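Local coordinates for protein putative sulfatase yidJ (Bacteroides fragilis, PDB 2QZU) that is a putative sulfatase that probably hydrolyses sulfate esters, as other members of the metal-dependent arylsulfatase family do, at residues K256-D260 with P444-N448; M268-F272 with M318-A324. All coordinates share one frame; numbering follows the deposited sequence.

Contact 1. Residues K256-D260 with P444-N448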
ATOM      1  N   LYS A 256     -12.770 -20.792 -12.748  1.00 19.20           N
ATOM      2  CA  LYS A 256     -13.628 -21.791 -13.377  1.00 19.24           C
ATOM      3  C   LYS A 256     -14.333 -22.686 -12.357  1.00 21.40           C
ATOM      4  O   LYS A 256     -13.688 -23.345 -11.541  1.00 20.34           O
ATOM      5  CB  LYS A 256     -12.795 -22.659 -14.326  1.00 21.18           C
ATOM      6  CG  LYS A 256     -13.609 -23.646 -15.139  1.00 28.69           C
ATOM      7  CD  LYS A 256     -14.487 -22.919 -16.142  1.00 34.06           C
ATOM      8  CE  LYS A 256     -15.309 -23.890 -16.968  1.00 40.58           C
ATOM      9  NZ  LYS A 256     -16.082 -23.175 -18.017  1.00 44.90           N
ATOM     10  N   GLY A 257     -15.662 -22.710 -12.414  1.00 22.49           N
ATOM     11  CA  GLY A 257     -16.430 -23.535 -11.496  1.00 22.90           C
ATOM     12  C   GLY A 257     -16.455 -22.993 -10.078  1.00 18.59           C
ATOM     13  O   GLY A 257     -16.704 -23.734  -9.127  1.00 20.36           O
ATOM     14  N   ARG A 258     -16.191 -21.699  -9.935  1.00 17.10           N
ATOM     15  CA  ARG A 258     -16.189 -21.058  -8.624  1.00 14.82           C
ATOM     16  C   ARG A 258     -17.256 -19.971  -8.576  1.00 13.66           C
ATOM     17  O   ARG A 258     -16.956 -18.789  -8.732  1.00 14.02           O
ATOM     18  CB  ARG A 258     -14.812 -20.442  -8.331  1.00 11.05           C
ATOM     19  CG  ARG A 258     -13.703 -21.454  -8.031  1.00 12.66           C
ATOM     20  CD  ARG A 258     -13.946 -22.182  -6.715  1.00 24.59           C
ATOM     21  NE  ARG A 258     -13.978 -21.259  -5.581  1.00 14.66           N
ATOM     22  CZ  ARG A 258     -12.901 -20.738  -4.996  1.00 23.59           C
ATOM     23  NH1 ARG A 258     -11.681 -21.046  -5.423  1.00 12.99           N
ATOM     24  NH2 ARG A 258     -13.048 -19.885  -3.992  1.00 14.22           N
ATOM     25  N   PRO A 259     -18.522 -20.360  -8.358  1.00 14.60           N
ATOM     26  CA  PRO A 259     -19.602 -19.370  -8.300  1.00 12.11           C
ATOM     27  C   PRO A 259     -19.453 -18.384  -7.143  1.00 10.82           C
ATOM     28  O   PRO A 259     -20.089 -17.332  -7.135  1.00 13.05           O
ATOM     29  CB  PRO A 259     -20.857 -20.235  -8.187  1.00 12.10           C
ATOM     30  CG  PRO A 259     -20.365 -21.452  -7.453  1.00 10.72           C
ATOM     31  CD  PRO A 259     -19.040 -21.721  -8.126  1.00 14.88           C
ATOM     32  N   ASP A 260     -18.610 -18.721  -6.170  1.00 10.99           N
ATOM     33  CA  ASP A 260     -18.395 -17.838  -5.024  1.00 14.46           C
ATOM     34  C   ASP A 260     -17.453 -16.677  -5.349  1.00 14.57           C
ATOM     35  O   ASP A 260     -17.353 -15.722  -4.583  1.00 13.27           O
ATOM     36  CB  ASP A 260     -17.869 -18.636  -3.819  1.00 10.99           C
ATOM     37  CG  ASP A 260     -16.590 -19.388  -4.123  1.00 13.15           C
ATOM     38  OD1 ASP A 260     -16.483 -19.973  -5.220  1.00 11.38           O
ATOM     39  OD2 ASP A 260     -15.691 -19.411  -3.254  1.00 17.82           O
ATOM     40  N   PRO A 444     -21.079 -27.037  -2.305  1.00 13.79           N
ATOM     41  CA  PRO A 444     -19.721 -26.868  -1.776  1.00 11.84           C
ATOM     42  C   PRO A 444     -19.206 -25.434  -1.677  1.00 13.08           C
ATOM     43  O   PRO A 444     -18.387 -25.125  -0.809  1.00 11.68           O
ATOM     44  CB  PRO A 444     -18.877 -27.734  -2.714  1.00 15.21           C
ATOM     45  CG  PRO A 444     -19.627 -27.644  -4.014  1.00 16.25           C
ATOM     46  CD  PRO A 444     -21.059 -27.799  -3.566  1.00 18.20           C
ATOM     47  N   HIS A 445     -19.680 -24.557  -2.554  1.00  8.36           N
ATOM     48  CA  HIS A 445     -19.228 -23.171  -2.532  1.00 11.50           C
ATOM     49  C   HIS A 445     -20.142 -22.278  -1.702  1.00  9.38           C
ATOM     50  O   HIS A 445     -20.062 -21.051  -1.767  1.00 11.11           O
ATOM     51  CB  HIS A 445     -19.100 -22.653  -3.962  1.00 12.93           C
ATOM     52  CG  HIS A 445     -18.176 -23.476  -4.805  1.00 22.30           C
ATOM     53  ND1 HIS A 445     -16.830 -23.596  -4.529  1.00 28.85           N
ATOM     54  CD2 HIS A 445     -18.414 -24.274  -5.872  1.00 23.29           C
ATOM     55  CE1 HIS A 445     -16.280 -24.436  -5.388  1.00 24.37           C
ATOM     56  NE2 HIS A 445     -17.218 -24.862  -6.212  1.00 24.93           N
ATOM     57  N   GLU A 446     -21.010 -22.921  -0.927  1.00 11.96           N
ATOM     58  CA  GLU A 446     -21.936 -22.242  -0.026  1.00 10.79           C
ATOM     59  C   GLU A 446     -22.620 -21.008  -0.604  1.00 11.64           C
ATOM     60  O   GLU A 446     -22.398 -19.882  -0.150  1.00 10.10           O
ATOM     61  CB  GLU A 446     -21.188 -21.892   1.260  1.00 11.87           C
ATOM     62  CG  GLU A 446     -20.561 -23.122   1.908  1.00 10.24           C
ATOM     63  CD  GLU A 446     -19.682 -22.793   3.099  1.00 14.90           C
ATOM     64  OE1 GLU A 446     -19.859 -23.430   4.158  1.00 10.81           O
ATOM     65  OE2 GLU A 446     -18.808 -21.910   2.974  1.00 15.71           O
HETATM   66  N   MSE A 447     -23.474 -21.239  -1.594  1.00  9.38           N
HETATM   67  CA  MSE A 447     -24.203 -20.169  -2.263  1.00 11.38           C
HETATM   68  C   MSE A 447     -25.681 -20.143  -1.878  1.00 11.72           C
HETATM   69  O   MSE A 447     -26.364 -19.145  -2.099  1.00 16.73           O
HETATM   70  CB  MSE A 447     -24.112 -20.344  -3.781  1.00  9.67           C
HETATM   71  CG  MSE A 447     -22.705 -20.454  -4.329  1.00 24.18           C
HETATM   72 SE   MSE A 447     -21.674 -18.853  -4.028  1.00 32.14          SE
HETATM   73  CE  MSE A 447     -22.568 -17.677  -5.287  1.00 20.51           C
ATOM     74  N   ASN A 448     -26.173 -21.236  -1.302  1.00 12.07           N
ATOM     75  CA  ASN A 448     -27.587 -21.333  -0.940  1.00 12.45           C
ATOM     76  C   ASN A 448     -27.840 -21.510   0.548  1.00 10.47           C
ATOM     77  O   ASN A 448     -27.582 -22.581   1.097  1.00 13.43           O
ATOM     78  CB  ASN A 448     -28.225 -22.517  -1.676  1.00 13.78           C
ATOM     79  CG  ASN A 448     -29.744 -22.473  -1.666  1.00 21.18           C
ATOM     80  OD1 ASN A 448     -30.402 -23.434  -2.072  1.00 38.15           O
ATOM     81  ND2 ASN A 448     -30.307 -21.359  -1.215  1.00 31.92           N
TER

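Contact 2. Residues M268-F272 with M318-A324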
HETATM    1  N   MSE A 268     -15.156  -6.914  -6.046  1.00 12.60           N
HETATM    2  CA  MSE A 268     -14.587  -8.100  -5.418  1.00 11.86           C
HETATM    3  C   MSE A 268     -14.039  -9.126  -6.403  1.00  9.76           C
HETATM    4  O   MSE A 268     -13.117  -9.870  -6.075  1.00 12.99           O
HETATM    5  CB  MSE A 268     -15.622  -8.745  -4.497  1.00 11.77           C
HETATM    6  CG  MSE A 268     -15.964  -7.901  -3.273  1.00 12.25           C
HETATM    7 SE   MSE A 268     -14.439  -7.554  -2.112  1.00 27.52          SE
HETATM    8  CE  MSE A 268     -15.248  -6.259  -0.917  1.00 16.19           C
ATOM      9  N   GLY A 269     -14.606  -9.176  -7.605  1.00  8.64           N
ATOM     10  CA  GLY A 269     -14.110 -10.111  -8.596  1.00 12.08           C
ATOM     11  C   GLY A 269     -12.728  -9.682  -9.062  1.00  7.53           C
ATOM     12  O   GLY A 269     -11.838 -10.512  -9.267  1.00 12.24           O
ATOM     13  N   ASP A 270     -12.539  -8.377  -9.231  1.00 12.18           N
ATOM     14  CA  ASP A 270     -11.244  -7.865  -9.662  1.00 13.50           C
ATOM     15  C   ASP A 270     -10.235  -7.960  -8.528  1.00 14.15           C
ATOM     16  O   ASP A 270      -9.048  -8.171  -8.766  1.00 13.50           O
ATOM     17  CB  ASP A 270     -11.355  -6.415 -10.140  1.00 15.45           C
ATOM     18  CG  ASP A 270     -12.097  -6.293 -11.452  1.00 18.92           C
ATOM     19  OD1 ASP A 270     -12.075  -7.268 -12.237  1.00 16.84           O
ATOM     20  OD2 ASP A 270     -12.690  -5.223 -11.704  1.00 22.30           O
ATOM     21  N   TYR A 271     -10.712  -7.810  -7.298  1.00 15.16           N
ATOM     22  CA  TYR A 271      -9.836  -7.900  -6.139  1.00  9.59           C
ATOM     23  C   TYR A 271      -9.198  -9.289  -6.089  1.00 11.48           C
ATOM     24  O   TYR A 271      -7.998  -9.426  -5.840  1.00 13.07           O
ATOM     25  CB  TYR A 271     -10.619  -7.642  -4.850  1.00  8.41           C
ATOM     26  CG  TYR A 271      -9.744  -7.619  -3.610  1.00 11.30           C
ATOM     27  CD1 TYR A 271      -8.792  -6.613  -3.420  1.00 15.83           C
ATOM     28  CD2 TYR A 271      -9.845  -8.619  -2.642  1.00 15.63           C
ATOM     29  CE1 TYR A 271      -7.963  -6.606  -2.298  1.00 12.82           C
ATOM     30  CE2 TYR A 271      -9.022  -8.622  -1.518  1.00 18.75           C
ATOM     31  CZ  TYR A 271      -8.084  -7.615  -1.351  1.00 14.55           C
ATOM     32  OH  TYR A 271      -7.267  -7.624  -0.242  1.00 13.33           O
ATOM     33  N   PHE A 272     -10.001 -10.324  -6.325  1.00  8.36           N
ATOM     34  CA  PHE A 272      -9.479 -11.684  -6.301  1.00 11.04           C
ATOM     35  C   PHE A 272      -8.440 -11.865  -7.397  1.00  9.84           C
ATOM     36  O   PHE A 272      -7.320 -12.314  -7.146  1.00 10.94           O
ATOM     37  CB  PHE A 272     -10.602 -12.704  -6.510  1.00  7.79           C
ATOM     38  CG  PHE A 272     -10.119 -14.125  -6.550  1.00  9.70           C
ATOM     39  CD1 PHE A 272      -9.891 -14.830  -5.371  1.00 12.43           C
ATOM     40  CD2 PHE A 272      -9.850 -14.746  -7.766  1.00 14.87           C
ATOM     41  CE1 PHE A 272      -9.396 -16.134  -5.404  1.00 10.55           C
ATOM     42  CE2 PHE A 272      -9.354 -16.048  -7.811  1.00 13.16           C
ATOM     43  CZ  PHE A 272      -9.129 -16.742  -6.628  1.00 11.10           C
HETATM   44  N   MSE A 318     -10.634 -13.004   0.111  1.00  8.38           N
HETATM   45  CA  MSE A 318      -9.996 -12.296  -1.000  1.00 14.84           C
HETATM   46  C   MSE A 318     -10.960 -12.011  -2.158  1.00 10.28           C
HETATM   47  O   MSE A 318     -10.598 -12.132  -3.333  1.00  8.78           O
HETATM   48  CB  MSE A 318      -8.794 -13.115  -1.501  1.00  9.89           C
HETATM   49  CG  MSE A 318      -7.744 -12.312  -2.266  1.00 13.48           C
HETATM   50 SE   MSE A 318      -6.210 -13.394  -2.824  1.00 28.95          SE
HETATM   51  CE  MSE A 318      -6.852 -13.936  -4.551  1.00 46.72           C
ATOM     52  N   GLY A 319     -12.187 -11.629  -1.823  1.00 12.40           N
ATOM     53  CA  GLY A 319     -13.167 -11.334  -2.856  1.00 12.96           C
ATOM     54  C   GLY A 319     -14.273 -12.370  -2.951  1.00  8.01           C
ATOM     55  O   GLY A 319     -15.391 -12.055  -3.357  1.00  8.54           O
ATOM     56  N   ALA A 320     -13.965 -13.611  -2.589  1.00 11.78           N
ATOM     57  CA  ALA A 320     -14.963 -14.669  -2.636  1.00  8.54           C
ATOM     58  C   ALA A 320     -16.094 -14.308  -1.680  1.00  7.94           C
ATOM     59  O   ALA A 320     -15.851 -13.795  -0.582  1.00  8.85           O
ATOM     60  CB  ALA A 320     -14.340 -16.003  -2.242  1.00 12.33           C
ATOM     61  N   HIS A 321     -17.325 -14.579  -2.108  1.00  8.83           N
ATOM     62  CA  HIS A 321     -18.519 -14.277  -1.321  1.00  6.81           C
ATOM     63  C   HIS A 321     -18.637 -12.783  -1.017  1.00  8.99           C
ATOM     64  O   HIS A 321     -19.269 -12.384  -0.040  1.00 11.06           O
ATOM     65  CB  HIS A 321     -18.523 -15.099  -0.025  1.00 10.97           C
ATOM     66  CG  HIS A 321     -18.790 -16.557  -0.242  1.00 14.74           C
ATOM     67  ND1 HIS A 321     -20.002 -17.030  -0.695  1.00 12.69           N
ATOM     68  CD2 HIS A 321     -17.987 -17.642  -0.113  1.00 10.30           C
ATOM     69  CE1 HIS A 321     -19.937 -18.342  -0.840  1.00 11.09           C
ATOM     70  NE2 HIS A 321     -18.724 -18.737  -0.494  1.00 11.77           N
ATOM     71  N   GLU A 322     -18.036 -11.966  -1.881  1.00  9.51           N
ATOM     72  CA  GLU A 322     -18.060 -10.514  -1.740  1.00 11.38           C
ATOM     73  C   GLU A 322     -17.368 -10.033  -0.462  1.00  9.26           C
ATOM     74  O   GLU A 322     -17.618  -8.922   0.004  1.00 15.40           O
ATOM     75  CB  GLU A 322     -19.504  -9.995  -1.755  1.00 14.44           C
ATOM     76  CG  GLU A 322     -20.318 -10.363  -2.989  1.00 19.80           C
ATOM     77  CD  GLU A 322     -19.784  -9.750  -4.272  1.00 31.88           C
ATOM     78  OE1 GLU A 322     -18.977  -8.800  -4.197  1.00 34.69           O
ATOM     79  OE2 GLU A 322     -20.186 -10.213  -5.360  1.00 33.82           O
ATOM     80  N   ASN A 323     -16.504 -10.878   0.100  1.00  6.86           N
ATOM     81  CA  ASN A 323     -15.759 -10.547   1.313  1.00  9.60           C
ATOM     82  C   ASN A 323     -14.276 -10.406   0.991  1.00  7.61           C
ATOM     83  O   ASN A 323     -13.680 -11.295   0.368  1.00 11.56           O
ATOM     84  CB  ASN A 323     -15.924 -11.640   2.375  1.00  9.67           C
ATOM     85  CG  ASN A 323     -17.255 -11.568   3.089  1.00 20.89           C
ATOM     86  OD1 ASN A 323     -18.308 -11.817   2.499  1.00 29.08           O
ATOM     87  ND2 ASN A 323     -17.215 -11.225   4.371  1.00 18.01           N
ATOM     88  N   ALA A 324     -13.680  -9.303   1.416  1.00  8.40           N
ATOM     89  CA  ALA A 324     -12.271  -9.091   1.163  1.00  9.50           C
ATOM     90  C   ALA A 324     -11.372  -9.806   2.164  1.00 11.78           C
ATOM     91  O   ALA A 324     -10.312 -10.322   1.798  1.00 11.76           O
ATOM     92  CB  ALA A 324     -11.960  -7.566   1.262  1.00  8.91           C
TER
HETATM   93  O   HOH W   1     -18.082  -6.823  -5.920  1.00 18.62           O
HETATM   94  O   HOH W   2      -7.426  -9.962   1.427  1.00 12.93           O

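Contact 1. Residues K256-D260 with P444-N448
The imidazole of His-445 lies against the loop 256-260 and meets Gly-257, Arg-258, Pro-259 and Asp-260. Most of this is van der Waals packing. CD2 of His-445 sits 3.5 Å from CD of Pro-259, and the two side chains cross at about a right angle. CE1 of His-445 is equally near CD of Arg-258. The ring plane is 13° from that of the Arg-258 guanidinium and 18° from that of the Asp-260 carboxylate. The ring meets both groups obliquely, so this is not a stack.

Met-447, a selenomethionine, makes the second patch. Its chain is bent at chi2 and chi3. That folds SE of Met-447 back over Asp-260, 3.6 Å from CA of Asp-260, while CG of Met-447 packs 4.0 Å from CG of Pro-259.

The side-chain salt bridge lies within 256-260. Arg-258 takes Asp-260 side-on. NE of Arg-258 bonds to OD1 of Asp-260 on its syn lone pair at 2.8 Å. NH2 of Arg-258 bonds to OD2 of Asp-260 at 2.8 Å, almost straight, 171° at the hydrogen. The two bonds fix the rotation of the carboxylate. NE2 of His-445 comes to 3.2 Å from O of Gly-257, but the angle is too poor for a hydrogen bond.

The loop 444-448 is braced by Asp-443, whose carboxylate accepts from the backbone N of Met-447 and of Asn-448. The contact joins the loop between helices 251-254 and 267-299 to the loop between strand 431-439 and helix 455-471. The Arg-258–Asp-260 pair probably neutralises itself, while His-445 and Met-447 pack against it and Pro-259 without a hydrogen bond across.

Contact 2. Residues M268-F272 with M318-A324
Phe-272 and Met-318 meet through the methyl of the selenomethionine. CG of Met-318 is anti to its backbone N, chi1 -158°, and the chain stays extended until it bends at chi3. This swings CE of Met-318 over one face of the Phe-272 ring, 3.3 Å from CD1 of Phe-272. SE stands off obliquely, which makes a Met-aromatic contact. The backbone O of Met-318 lies at the edge of the same ring, in its plane, and is 3.2 Å from CB of Phe-272.

Tyr-271 presents an edge. Its chi1 of -176° turns the ring away from its own backbone N and brings CD2 of Tyr-271 to 3.6 Å from C of Met-318. N of Gly-319 lies in the ring plane. The hydroxyl shares a water with O of Ala-324.

Met-268, also a selenomethionine, bends at chi2 (-61°) and crosses Glu-322 at a slant. CG of Met-268 is 3.3 Å from OE1 of Glu-322, and CE of Met-268 reaches CB of Ala-324 at 4.2 Å. The chi2 bend of Glu-322 turns OE1 back to the helix, where it accepts from a water that in turn accepts from N of Met-268.

CA of Gly-319 lies nearest CA of Met-268. CA of Gly-319 is also 3.5 Å from O of Met-268, a CA-H...O contact. Within the loop, N of Gly-319 bonds to O of Asn-323 at 2.7 Å.

Lys-219 and Gln-220 of the second subunit pack on Met-268, Tyr-271 and Ala-324. Met-318 also packs on Asn-275 and Ile-276 of helix 267-299. The contact lays the first turn of that helix on the loop between strand 306-311 and helix 331-334.

In the fold
The centres of the two contacts are about 13 Å apart. Both segments of contact 2 come between those of contact 1 in sequence. Segment 256-260 precedes helix 267-299, on which segment 268-272 lies. Segment 318-324 follows strand 306-311 of the eight-stranded mixed sheet. Segment 444-448 comes last, after strand 431-439 of the four-stranded antiparallel sheet. His-321 joins the contacts: its backbone N probably bonds to O of Asp-260, and its side chain packs near Met-447. Contact 1 thus ties the loop before helix 267-299 to the loop after strand 431-439. Of the two, the second subunit packs only on contact 2.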